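Local coordinates for protein bacterioferritin (Rhodobacter capsulatus, PDB 1JGC) that stores iron, probably oxidising Fe(2+) with dioxygen at a ferroxidase centre and depositing the Fe(3+) mineral inside a hollow, heme-binding shell of 24 subunits, at residues A[4-14]-A[100-111]; A[57-65]-A[113-123]. All blocks are in the same frame, centred on the assembly; numbering follows the deposited sequence.

Interaction 1 (A[4-14]-A[100-111]); sequences DAKVIEFLNAA and LYREARDYCAEV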
loop_
_atom_site.group_PDB
_atom_site.type_symbol
_atom_site.label_atom_id
_atom_site.label_comp_id
_atom_site.label_asym_id
_atom_site.label_seq_id
_atom_site.Cartn_x
_atom_site.Cartn_y
_atom_site.Cartn_z
ATOM N N ASP A 4 36.139 -42.741 -21.391
ATOM C CA ASP A 4 36.222 -44.039 -22.041
ATOM C C ASP A 4 35.647 -43.915 -23.450
ATOM O O ASP A 4 34.486 -43.542 -23.621
ATOM C CB ASP A 4 35.407 -45.058 -21.261
ATOM C CG ASP A 4 35.502 -46.441 -21.850
ATOM O OD1 ASP A 4 36.447 -47.172 -21.468
ATOM O OD2 ASP A 4 34.644 -46.791 -22.701
ATOM N N ALA A 5 36.453 -44.232 -24.455
ATOM C CA ALA A 5 36.013 -44.140 -25.841
ATOM C C ALA A 5 34.625 -44.724 -26.098
ATOM O O ALA A 5 33.826 -44.119 -26.814
ATOM C CB ALA A 5 37.033 -44.812 -26.771
ATOM N N LYS A 6 34.321 -45.885 -25.531
ATOM C CA LYS A 6 33.010 -46.463 -25.799
ATOM C C LYS A 6 31.855 -45.762 -25.084
ATOM O O LYS A 6 30.714 -45.835 -25.523
ATOM C CB LYS A 6 32.988 -47.960 -25.478
ATOM C CG LYS A 6 31.815 -48.642 -26.155
ATOM C CD LYS A 6 31.825 -50.155 -26.018
ATOM C CE LYS A 6 30.623 -50.750 -26.768
ATOM N NZ LYS A 6 30.492 -52.252 -26.639
ATOM N N VAL A 7 32.139 -45.093 -23.974
ATOM C CA VAL A 7 31.088 -44.379 -23.268
ATOM C C VAL A 7 30.699 -43.213 -24.172
ATOM O O VAL A 7 29.525 -42.886 -24.330
ATOM C CB VAL A 7 31.582 -43.839 -21.903
ATOM C CG1 VAL A 7 30.572 -42.851 -21.333
ATOM C CG2 VAL A 7 31.775 -44.999 -20.925
ATOM N N ILE A 8 31.702 -42.602 -24.783
ATOM C CA ILE A 8 31.476 -41.481 -25.672
ATOM C C ILE A 8 30.653 -41.932 -26.878
ATOM O O ILE A 8 29.811 -41.192 -27.384
ATOM C CB ILE A 8 32.826 -40.880 -26.113
ATOM C CG1 ILE A 8 33.520 -40.278 -24.882
ATOM C CG2 ILE A 8 32.626 -39.851 -27.214
ATOM C CD1 ILE A 8 34.835 -39.596 -25.157
ATOM N N GLU A 9 30.888 -43.154 -27.334
ATOM C CA GLU A 9 30.144 -43.682 -28.466
ATOM C C GLU A 9 28.678 -43.803 -28.069
ATOM O O GLU A 9 27.781 -43.406 -28.815
ATOM C CB GLU A 9 30.682 -45.057 -28.853
ATOM C CG GLU A 9 31.430 -45.098 -30.165
ATOM C CD GLU A 9 32.170 -46.416 -30.360
ATOM O OE1 GLU A 9 31.525 -47.503 -30.319
ATOM O OE2 GLU A 9 33.404 -46.358 -30.547
ATOM N N PHE A 10 28.442 -44.364 -26.886
ATOM C CA PHE A 10 27.088 -44.532 -26.386
ATOM C C PHE A 10 26.396 -43.180 -26.235
ATOM O O PHE A 10 25.236 -43.032 -26.625
ATOM C CB PHE A 10 27.106 -45.270 -25.048
ATOM C CG PHE A 10 26.986 -46.769 -25.178
ATOM C CD1 PHE A 10 25.876 -47.337 -25.798
ATOM C CD2 PHE A 10 27.966 -47.613 -24.653
ATOM C CE1 PHE A 10 25.739 -48.729 -25.893
ATOM C CE2 PHE A 10 27.838 -49.001 -24.742
ATOM C CZ PHE A 10 26.721 -49.561 -25.363
ATOM N N LEU A 11 27.104 -42.197 -25.676
ATOM C CA LEU A 11 26.544 -40.862 -25.495
ATOM C C LEU A 11 26.140 -40.249 -26.847
ATOM O O LEU A 11 25.070 -39.653 -26.973
ATOM C CB LEU A 11 27.557 -39.959 -24.775
ATOM C CG LEU A 11 27.750 -40.283 -23.291
ATOM C CD1 LEU A 11 28.954 -39.528 -22.734
ATOM C CD2 LEU A 11 26.471 -39.929 -22.530
ATOM N N ASN A 12 26.995 -40.407 -27.858
ATOM C CA ASN A 12 26.691 -39.879 -29.179
ATOM C C ASN A 12 25.509 -40.611 -29.810
ATOM O O ASN A 12 24.772 -40.044 -30.610
ATOM C CB ASN A 12 27.908 -39.977 -30.090
ATOM C CG ASN A 12 28.641 -38.668 -30.211
ATOM O OD1 ASN A 12 28.041 -37.632 -30.511
ATOM N ND2 ASN A 12 29.947 -38.698 -29.983
ATOM N N ALA A 13 25.326 -41.877 -29.458
ATOM C CA ALA A 13 24.208 -42.621 -30.010
ATOM C C ALA A 13 22.937 -42.126 -29.321
ATOM O O ALA A 13 21.906 -41.930 -29.959
ATOM C CB ALA A 13 24.395 -44.124 -29.789
ATOM N N ALA A 14 23.024 -41.918 -28.013
ATOM C CA ALA A 14 21.886 -41.423 -27.261
ATOM C C ALA A 14 21.510 -40.032 -27.787
ATOM O O ALA A 14 20.332 -39.696 -27.901
ATOM C CB ALA A 14 22.231 -41.359 -25.790
ATOM N N LEU A 100 18.305 -48.716 -26.005
ATOM C CA LEU A 100 19.640 -48.155 -26.120
ATOM C C LEU A 100 20.202 -47.652 -24.799
ATOM O O LEU A 100 21.384 -47.859 -24.509
ATOM C CB LEU A 100 19.644 -47.012 -27.133
ATOM C CG LEU A 100 20.913 -46.153 -27.167
ATOM C CD1 LEU A 100 22.104 -47.015 -27.529
ATOM C CD2 LEU A 100 20.744 -45.025 -28.174
ATOM N N TYR A 101 19.364 -46.990 -24.002
ATOM C CA TYR A 101 19.823 -46.442 -22.727
ATOM C C TYR A 101 20.171 -47.505 -21.700
ATOM O O TYR A 101 21.124 -47.340 -20.943
ATOM C CB TYR A 101 18.783 -45.493 -22.122
ATOM C CG TYR A 101 18.438 -44.289 -22.969
ATOM C CD1 TYR A 101 19.328 -43.785 -23.916
ATOM C CD2 TYR A 101 17.221 -43.632 -22.799
ATOM C CE1 TYR A 101 19.010 -42.654 -24.674
ATOM C CE2 TYR A 101 16.892 -42.500 -23.547
ATOM C CZ TYR A 101 17.789 -42.020 -24.478
ATOM O OH TYR A 101 17.460 -40.895 -25.193
ATOM N N ARG A 102 19.402 -48.588 -21.662
ATOM C CA ARG A 102 19.672 -49.662 -20.711
ATOM C C ARG A 102 21.013 -50.333 -21.024
ATOM O O ARG A 102 21.748 -50.777 -20.129
ATOM C CB ARG A 102 18.541 -50.682 -20.755
ATOM C CG ARG A 102 17.239 -50.107 -20.251
ATOM C CD ARG A 102 16.097 -51.087 -20.290
ATOM N NE ARG A 102 14.957 -50.551 -19.555
ATOM C CZ ARG A 102 13.707 -50.552 -20.006
ATOM N NH1 ARG A 102 13.429 -51.067 -21.194
ATOM N NH2 ARG A 102 12.728 -50.029 -19.273
ATOM N N GLU A 103 21.326 -50.370 -22.312
ATOM C CA GLU A 103 22.553 -50.961 -22.818
ATOM C C GLU A 103 23.733 -50.062 -22.433
ATOM O O GLU A 103 24.710 -50.511 -21.826
ATOM C CB GLU A 103 22.430 -51.060 -24.329
ATOM C CG GLU A 103 23.272 -52.107 -24.992
ATOM C CD GLU A 103 23.030 -52.131 -26.499
ATOM O OE1 GLU A 103 21.841 -52.260 -26.910
ATOM O OE2 GLU A 103 24.030 -52.017 -27.253
ATOM N N ALA A 104 23.631 -48.783 -22.789
ATOM C CA ALA A 104 24.681 -47.822 -22.476
ATOM C C ALA A 104 24.888 -47.793 -20.969
ATOM O O ALA A 104 26.013 -47.815 -20.479
ATOM C CB ALA A 104 24.293 -46.432 -22.978
ATOM N N ARG A 105 23.785 -47.756 -20.241
ATOM C CA ARG A 105 23.827 -47.711 -18.794
ATOM C C ARG A 105 24.631 -48.891 -18.217
ATOM O O ARG A 105 25.509 -48.694 -17.370
ATOM C CB ARG A 105 22.385 -47.666 -18.267
ATOM C CG ARG A 105 22.256 -47.595 -16.779
ATOM C CD ARG A 105 22.164 -48.987 -16.233
ATOM N NE ARG A 105 22.439 -48.997 -14.810
ATOM C CZ ARG A 105 23.018 -50.011 -14.191
ATOM N NH1 ARG A 105 23.375 -51.091 -14.878
ATOM N NH2 ARG A 105 23.252 -49.932 -12.889
ATOM N N ASP A 106 24.355 -50.111 -18.675
ATOM C CA ASP A 106 25.114 -51.259 -18.186
ATOM C C ASP A 106 26.607 -51.080 -18.467
ATOM O O ASP A 106 27.440 -51.344 -17.597
ATOM C CB ASP A 106 24.646 -52.564 -18.841
ATOM C CG ASP A 106 23.339 -53.075 -18.263
ATOM O OD1 ASP A 106 23.061 -52.816 -17.073
ATOM O OD2 ASP A 106 22.595 -53.756 -18.996
ATOM N N TYR A 107 26.944 -50.629 -19.675
ATOM C CA TYR A 107 28.347 -50.446 -20.015
ATOM C C TYR A 107 29.034 -49.410 -19.133
ATOM O O TYR A 107 30.180 -49.606 -18.735
ATOM C CB TYR A 107 28.529 -50.058 -21.483
ATOM C CG TYR A 107 29.991 -49.943 -21.848
ATOM C CD1 TYR A 107 30.786 -51.082 -22.006
ATOM C CD2 TYR A 107 30.608 -48.691 -21.946
ATOM C CE1 TYR A 107 32.158 -50.969 -22.245
ATOM C CE2 TYR A 107 31.974 -48.567 -22.182
ATOM C CZ TYR A 107 32.744 -49.704 -22.326
ATOM O OH TYR A 107 34.107 -49.571 -22.501
ATOM N N CYS A 108 28.349 -48.308 -18.830
ATOM C CA CYS A 108 28.940 -47.280 -17.981
ATOM C C CYS A 108 29.255 -47.866 -16.612
ATOM O O CYS A 108 30.300 -47.584 -16.035
ATOM C CB CYS A 108 27.993 -46.089 -17.834
ATOM S SG CYS A 108 27.892 -45.059 -19.325
ATOM N N ALA A 109 28.347 -48.688 -16.102
ATOM C CA ALA A 109 28.539 -49.319 -14.807
ATOM C C ALA A 109 29.773 -50.223 -14.849
ATOM O O ALA A 109 30.645 -50.156 -13.977
ATOM C CB ALA A 109 27.306 -50.137 -14.440
ATOM N N GLU A 110 29.835 -51.064 -15.875
ATOM C CA GLU A 110 30.941 -51.994 -16.032
ATOM C C GLU A 110 32.278 -51.269 -16.064
ATOM O O GLU A 110 33.230 -51.682 -15.406
ATOM C CB GLU A 110 30.757 -52.836 -17.308
ATOM C CG GLU A 110 32.011 -53.595 -17.721
ATOM C CD GLU A 110 31.799 -54.508 -18.928
ATOM O OE1 GLU A 110 31.088 -54.110 -19.886
ATOM O OE2 GLU A 110 32.365 -55.633 -18.926
ATOM N N VAL A 111 32.349 -50.184 -16.822
ATOM C CA VAL A 111 33.587 -49.422 -16.936
ATOM C C VAL A 111 33.832 -48.506 -15.735
ATOM O O VAL A 111 34.909 -47.931 -15.595
ATOM C CB VAL A 111 33.590 -48.618 -18.261
ATOM C CG1 VAL A 111 34.532 -47.433 -18.184
ATOM C CG2 VAL A 111 34.024 -49.532 -19.402
#

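Interaction 2 (A[57-65]-A[113-123]); sequences KIIARILFL and DIVSKNIFESL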
loop_
_atom_site.group_PDB
_atom_site.type_symbol
_atom_site.label_atom_id
_atom_site.label_comp_id
_atom_site.label_asym_id
_atom_site.label_seq_id
_atom_site.Cartn_x
_atom_site.Cartn_y
_atom_site.Cartn_z
ATOM N N LYS A 57 22.172 -31.603 -22.279
ATOM C CA LYS A 57 22.835 -32.239 -21.151
ATOM C C LYS A 57 23.878 -33.268 -21.641
ATOM O O LYS A 57 25.006 -33.326 -21.135
ATOM C CB LYS A 57 21.766 -32.905 -20.284
ATOM C CG LYS A 57 22.264 -33.622 -19.064
ATOM C CD LYS A 57 21.122 -34.401 -18.380
ATOM C CE LYS A 57 19.999 -33.466 -17.928
ATOM N NZ LYS A 57 18.867 -34.184 -17.236
ATOM N N ILE A 58 23.504 -34.061 -22.641
ATOM C CA ILE A 58 24.386 -35.089 -23.199
ATOM C C ILE A 58 25.574 -34.526 -23.976
ATOM O O ILE A 58 26.680 -35.066 -23.923
ATOM C CB ILE A 58 23.579 -36.054 -24.097
ATOM C CG1 ILE A 58 22.709 -36.938 -23.211
ATOM C CG2 ILE A 58 24.505 -36.895 -24.969
ATOM C CD1 ILE A 58 21.853 -37.871 -23.970
ATOM N N ILE A 59 25.345 -33.442 -24.703
ATOM C CA ILE A 59 26.415 -32.818 -25.456
ATOM C C ILE A 59 27.458 -32.291 -24.476
ATOM O O ILE A 59 28.658 -32.388 -24.723
ATOM C CB ILE A 59 25.881 -31.655 -26.315
ATOM C CG1 ILE A 59 24.983 -32.207 -27.422
ATOM C CG2 ILE A 59 27.040 -30.850 -26.896
ATOM C CD1 ILE A 59 24.267 -31.147 -28.222
ATOM N N ALA A 60 27.000 -31.740 -23.358
ATOM C CA ALA A 60 27.917 -31.203 -22.355
ATOM C C ALA A 60 28.773 -32.304 -21.735
ATOM O O ALA A 60 29.968 -32.126 -21.506
ATOM C CB ALA A 60 27.142 -30.465 -21.265
ATOM N N ARG A 61 28.162 -33.448 -21.473
ATOM C CA ARG A 61 28.893 -34.553 -20.880
ATOM C C ARG A 61 29.935 -35.063 -21.863
ATOM O O ARG A 61 31.037 -35.442 -21.470
ATOM C CB ARG A 61 27.938 -35.679 -20.506
ATOM C CG ARG A 61 28.608 -36.875 -19.872
ATOM C CD ARG A 61 29.277 -36.523 -18.559
ATOM N NE ARG A 61 29.893 -37.701 -17.956
ATOM C CZ ARG A 61 30.639 -37.678 -16.859
ATOM N NH1 ARG A 61 30.866 -36.529 -16.232
ATOM N NH2 ARG A 61 31.175 -38.801 -16.400
ATOM N N ILE A 62 29.590 -35.071 -23.144
ATOM C CA ILE A 62 30.519 -35.536 -24.160
ATOM C C ILE A 62 31.746 -34.627 -24.223
ATOM O O ILE A 62 32.876 -35.102 -24.265
ATOM C CB ILE A 62 29.852 -35.584 -25.546
ATOM C CG1 ILE A 62 28.899 -36.781 -25.619
ATOM C CG2 ILE A 62 30.912 -35.649 -26.634
ATOM C CD1 ILE A 62 28.107 -36.868 -26.916
ATOM N N LEU A 63 31.527 -33.319 -24.226
ATOM C CA LEU A 63 32.645 -32.388 -24.291
ATOM C C LEU A 63 33.535 -32.524 -23.063
ATOM O O LEU A 63 34.751 -32.485 -23.167
ATOM C CB LEU A 63 32.137 -30.954 -24.416
ATOM C CG LEU A 63 31.541 -30.577 -25.772
ATOM C CD1 LEU A 63 31.000 -29.160 -25.712
ATOM C CD2 LEU A 63 32.603 -30.700 -26.847
ATOM N N PHE A 64 32.924 -32.688 -21.898
ATOM C CA PHE A 64 33.693 -32.838 -20.677
ATOM C C PHE A 64 34.602 -34.065 -20.752
ATOM O O PHE A 64 35.738 -34.021 -20.291
ATOM C CB PHE A 64 32.760 -32.969 -19.478
ATOM C CG PHE A 64 33.466 -33.297 -18.203
ATOM C CD1 PHE A 64 34.388 -32.418 -17.660
ATOM C CD2 PHE A 64 33.223 -34.501 -17.551
ATOM C CE1 PHE A 64 35.061 -32.735 -16.477
ATOM C CE2 PHE A 64 33.888 -34.823 -16.379
ATOM C CZ PHE A 64 34.810 -33.938 -15.839
ATOM N N LEU A 65 34.090 -35.160 -21.318
ATOM C CA LEU A 65 34.861 -36.391 -21.465
ATOM C C LEU A 65 35.805 -36.264 -22.644
ATOM O O LEU A 65 36.400 -37.242 -23.081
ATOM C CB LEU A 65 33.940 -37.594 -21.682
ATOM C CG LEU A 65 33.037 -37.984 -20.500
ATOM C CD1 LEU A 65 32.227 -39.227 -20.844
ATOM C CD2 LEU A 65 33.890 -38.224 -19.258
ATOM N N ASP A 113 32.192 -45.608 -14.951
ATOM C CA ASP A 113 31.907 -44.192 -15.162
ATOM C C ASP A 113 30.580 -43.899 -14.449
ATOM O O ASP A 113 29.504 -43.941 -15.047
ATOM C CB ASP A 113 31.781 -43.886 -16.654
ATOM C CG ASP A 113 31.581 -42.411 -16.926
ATOM O OD1 ASP A 113 31.202 -41.683 -15.980
ATOM O OD2 ASP A 113 31.794 -41.977 -18.077
ATOM N N ILE A 114 30.681 -43.613 -13.156
ATOM C CA ILE A 114 29.527 -43.352 -12.302
ATOM C C ILE A 114 28.592 -42.247 -12.785
ATOM O O ILE A 114 27.389 -42.460 -12.919
ATOM C CB ILE A 114 29.996 -43.015 -10.874
ATOM C CG1 ILE A 114 30.914 -44.133 -10.362
ATOM C CG2 ILE A 114 28.797 -42.797 -9.963
ATOM C CD1 ILE A 114 30.277 -45.518 -10.346
ATOM N N VAL A 115 29.141 -41.068 -13.046
ATOM C CA VAL A 115 28.329 -39.951 -13.496
ATOM C C VAL A 115 27.602 -40.251 -14.802
ATOM O O VAL A 115 26.391 -40.030 -14.907
ATOM C CB VAL A 115 29.177 -38.678 -13.656
ATOM C CG1 VAL A 115 28.290 -37.523 -14.094
ATOM C CG2 VAL A 115 29.869 -38.354 -12.338
ATOM N N SER A 116 28.312 -40.750 -15.806
ATOM C CA SER A 116 27.648 -41.075 -17.066
ATOM C C SER A 116 26.565 -42.140 -16.851
ATOM O O SER A 116 25.527 -42.129 -17.509
ATOM C CB SER A 116 28.663 -41.560 -18.102
ATOM O OG SER A 116 29.541 -40.510 -18.465
ATOM N N LYS A 117 26.808 -43.054 -15.919
ATOM C CA LYS A 117 25.845 -44.103 -15.623
ATOM C C LYS A 117 24.543 -43.486 -15.113
ATOM O O LYS A 117 23.453 -43.825 -15.584
ATOM C CB LYS A 117 26.405 -45.057 -14.566
ATOM C CG LYS A 117 25.484 -46.207 -14.238
ATOM C CD LYS A 117 25.820 -46.839 -12.893
ATOM C CE LYS A 117 25.564 -45.863 -11.761
ATOM N NZ LYS A 117 25.626 -46.523 -10.429
ATOM N N ASN A 118 24.657 -42.579 -14.146
ATOM C CA ASN A 118 23.475 -41.939 -13.593
ATOM C C ASN A 118 22.721 -41.102 -14.614
ATOM O O ASN A 118 21.514 -40.940 -14.502
ATOM C CB ASN A 118 23.836 -41.088 -12.379
ATOM C CG ASN A 118 24.288 -41.928 -11.208
ATOM O OD1 ASN A 118 23.872 -43.079 -11.068
ATOM N ND2 ASN A 118 25.133 -41.360 -10.354
ATOM N N ILE A 119 23.420 -40.564 -15.604
ATOM C CA ILE A 119 22.737 -39.789 -16.624
ATOM C C ILE A 119 21.805 -40.738 -17.375
ATOM O O ILE A 119 20.656 -40.399 -17.663
ATOM C CB ILE A 119 23.724 -39.149 -17.609
ATOM C CG1 ILE A 119 24.448 -37.986 -16.928
ATOM C CG2 ILE A 119 22.987 -38.682 -18.855
ATOM C CD1 ILE A 119 25.486 -37.313 -17.799
ATOM N N PHE A 120 22.289 -41.936 -17.686
ATOM C CA PHE A 120 21.441 -42.897 -18.380
ATOM C C PHE A 120 20.318 -43.409 -17.479
ATOM O O PHE A 120 19.239 -43.757 -17.969
ATOM C CB PHE A 120 22.267 -44.060 -18.935
ATOM C CG PHE A 120 23.055 -43.700 -20.159
ATOM C CD1 PHE A 120 22.409 -43.365 -21.342
ATOM C CD2 PHE A 120 24.444 -43.670 -20.127
ATOM C CE1 PHE A 120 23.132 -43.004 -22.477
ATOM C CE2 PHE A 120 25.171 -43.309 -21.261
ATOM C CZ PHE A 120 24.510 -42.975 -22.436
ATOM N N GLU A 121 20.551 -43.452 -16.169
ATOM C CA GLU A 121 19.488 -43.901 -15.277
ATOM C C GLU A 121 18.442 -42.790 -15.219
ATOM O O GLU A 121 17.238 -43.042 -15.098
ATOM C CB GLU A 121 20.023 -44.212 -13.878
ATOM C CG GLU A 121 21.038 -45.329 -13.859
ATOM C CD GLU A 121 20.963 -46.174 -12.599
ATOM O OE1 GLU A 121 20.344 -45.722 -11.617
ATOM O OE2 GLU A 121 21.531 -47.290 -12.590
ATOM N N SER A 122 18.905 -41.553 -15.327
ATOM C CA SER A 122 17.997 -40.419 -15.313
ATOM C C SER A 122 17.186 -40.428 -16.621
ATOM O O SER A 122 15.969 -40.240 -16.606
ATOM C CB SER A 122 18.786 -39.117 -15.162
ATOM O OG SER A 122 17.948 -37.995 -15.357
ATOM N N LEU A 123 17.855 -40.662 -17.748
ATOM C CA LEU A 123 17.157 -40.715 -19.024
ATOM C C LEU A 123 16.159 -41.876 -19.047
ATOM O O LEU A 123 15.022 -41.724 -19.502
ATOM C CB LEU A 123 18.150 -40.862 -20.170
ATOM C CG LEU A 123 19.039 -39.650 -20.468
ATOM C CD1 LEU A 123 20.071 -40.024 -21.534
ATOM C CD2 LEU A 123 18.183 -38.475 -20.940
#

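Interaction 1 (A[4-14]-A[100-111])
F10 is the main bump of this contact, a knob set in the hollow formed by L100, E103, A104 and Y107. Its ring lies flat on the backbone of helix 100-111: A104 CA stands over the middle of one face, 3.6 Å from the F10 ring centroid. L100 CD1 and E103 OE2 border the ring's edge, and Y107 CB packs obliquely against CE2 of F10. A104, the nearest CA to F10 in the other segment, forms the floor of the hollow; the axes approach to 9.9 Å and run antiparallel at 160°.

Y107 is the return bump. With its CG anti to the backbone N (chi1 -177°), the ring reaches across to the start of helix 5-14. The extended chain of K6 covers one face, its CD 4.0 Å from the Y107 ring centroid, while V7 CG2 touches the rim. Farther along, A14 CB abuts the edge of the Y101 ring, at 3.6 Å from CE1.

At the end of the Y107 ring, OH donates to D4 OD2 (2.8 Å), on the syn side but tilted about 31° out of the carboxylate plane. D4 is the N-cap, and the same OD2 also takes weak bonds from K6 N and V7 N. One carboxylate oxygen thus ties this otherwise largely apolar interface to the capped beginning of the first helix.

Interaction 2 (A[57-65]-A[113-123])
R61 meets S116 side-on: NE and NH2 both point at the one hydroxyl oxygen, which lies close to the guanidinium plane. The NE bond to S116 OG is the straighter, at 2.9 Å and 155°; NH2 reaches the same OG at 3.1 Å. A bend at chi2 (62°) turns the arginine chain along the interface, bringing its edge to the start of helix 114-123. There NH2 also makes a salt bridge to D113 OD1 (2.9 Å) whose hydrogen bond is weak because it is poorly aligned, with the two flat groups inclined at 48°. L65 CD2 and V115 CG1 lie over opposite faces of the guanidinium, each toward its rim.

These are two antiparallel helices of the ferritin four-helix bundle, with axes 11.7 Å apart, a gap bridged by long side chains. D113 is the N-cap of the later helix: its OD1 accepts from S116 N, and its OD2 from S116 OG at 2.7 Å, both from above the carboxylate plane. The serine hydroxyl therefore donates to the aspartate while accepting from the arginine. The remaining nitrogen of R61, NH1, forms a salt bridge with E128 of a neighbouring subunit, extending the charged group across a subunit boundary. Deeper along the helices the contact turns apolar: I119 CD1 rests against the arginine's methylenes, 3.8 Å from R61 CG, and I58 CD1 touches L123 CD1 at 3.7 Å.

Interactions 1 and 2 lie about 9 Å apart, centre to centre, at one end of the same bundle, and together involve all four long helices. The turn between helices 83-111 and 114-144 joins them: C108 O and D113 N are 2.9 Å apart, a probable hydrogen bond. R105 NE makes a salt bridge to E121 OE2, and A104 CB packs on F120 CZ at 3.5 Å. Both contacts border the ferroxidase site, which is metal-free here. Between nearest atoms, the side chain of Y101 is about 3 Å from those of the iron ligands E18 and E127, and that of L123 about 4 Å from those of E18 and H54. The heme is farther off, about 9 Å from the I58 side chain, nearest atoms.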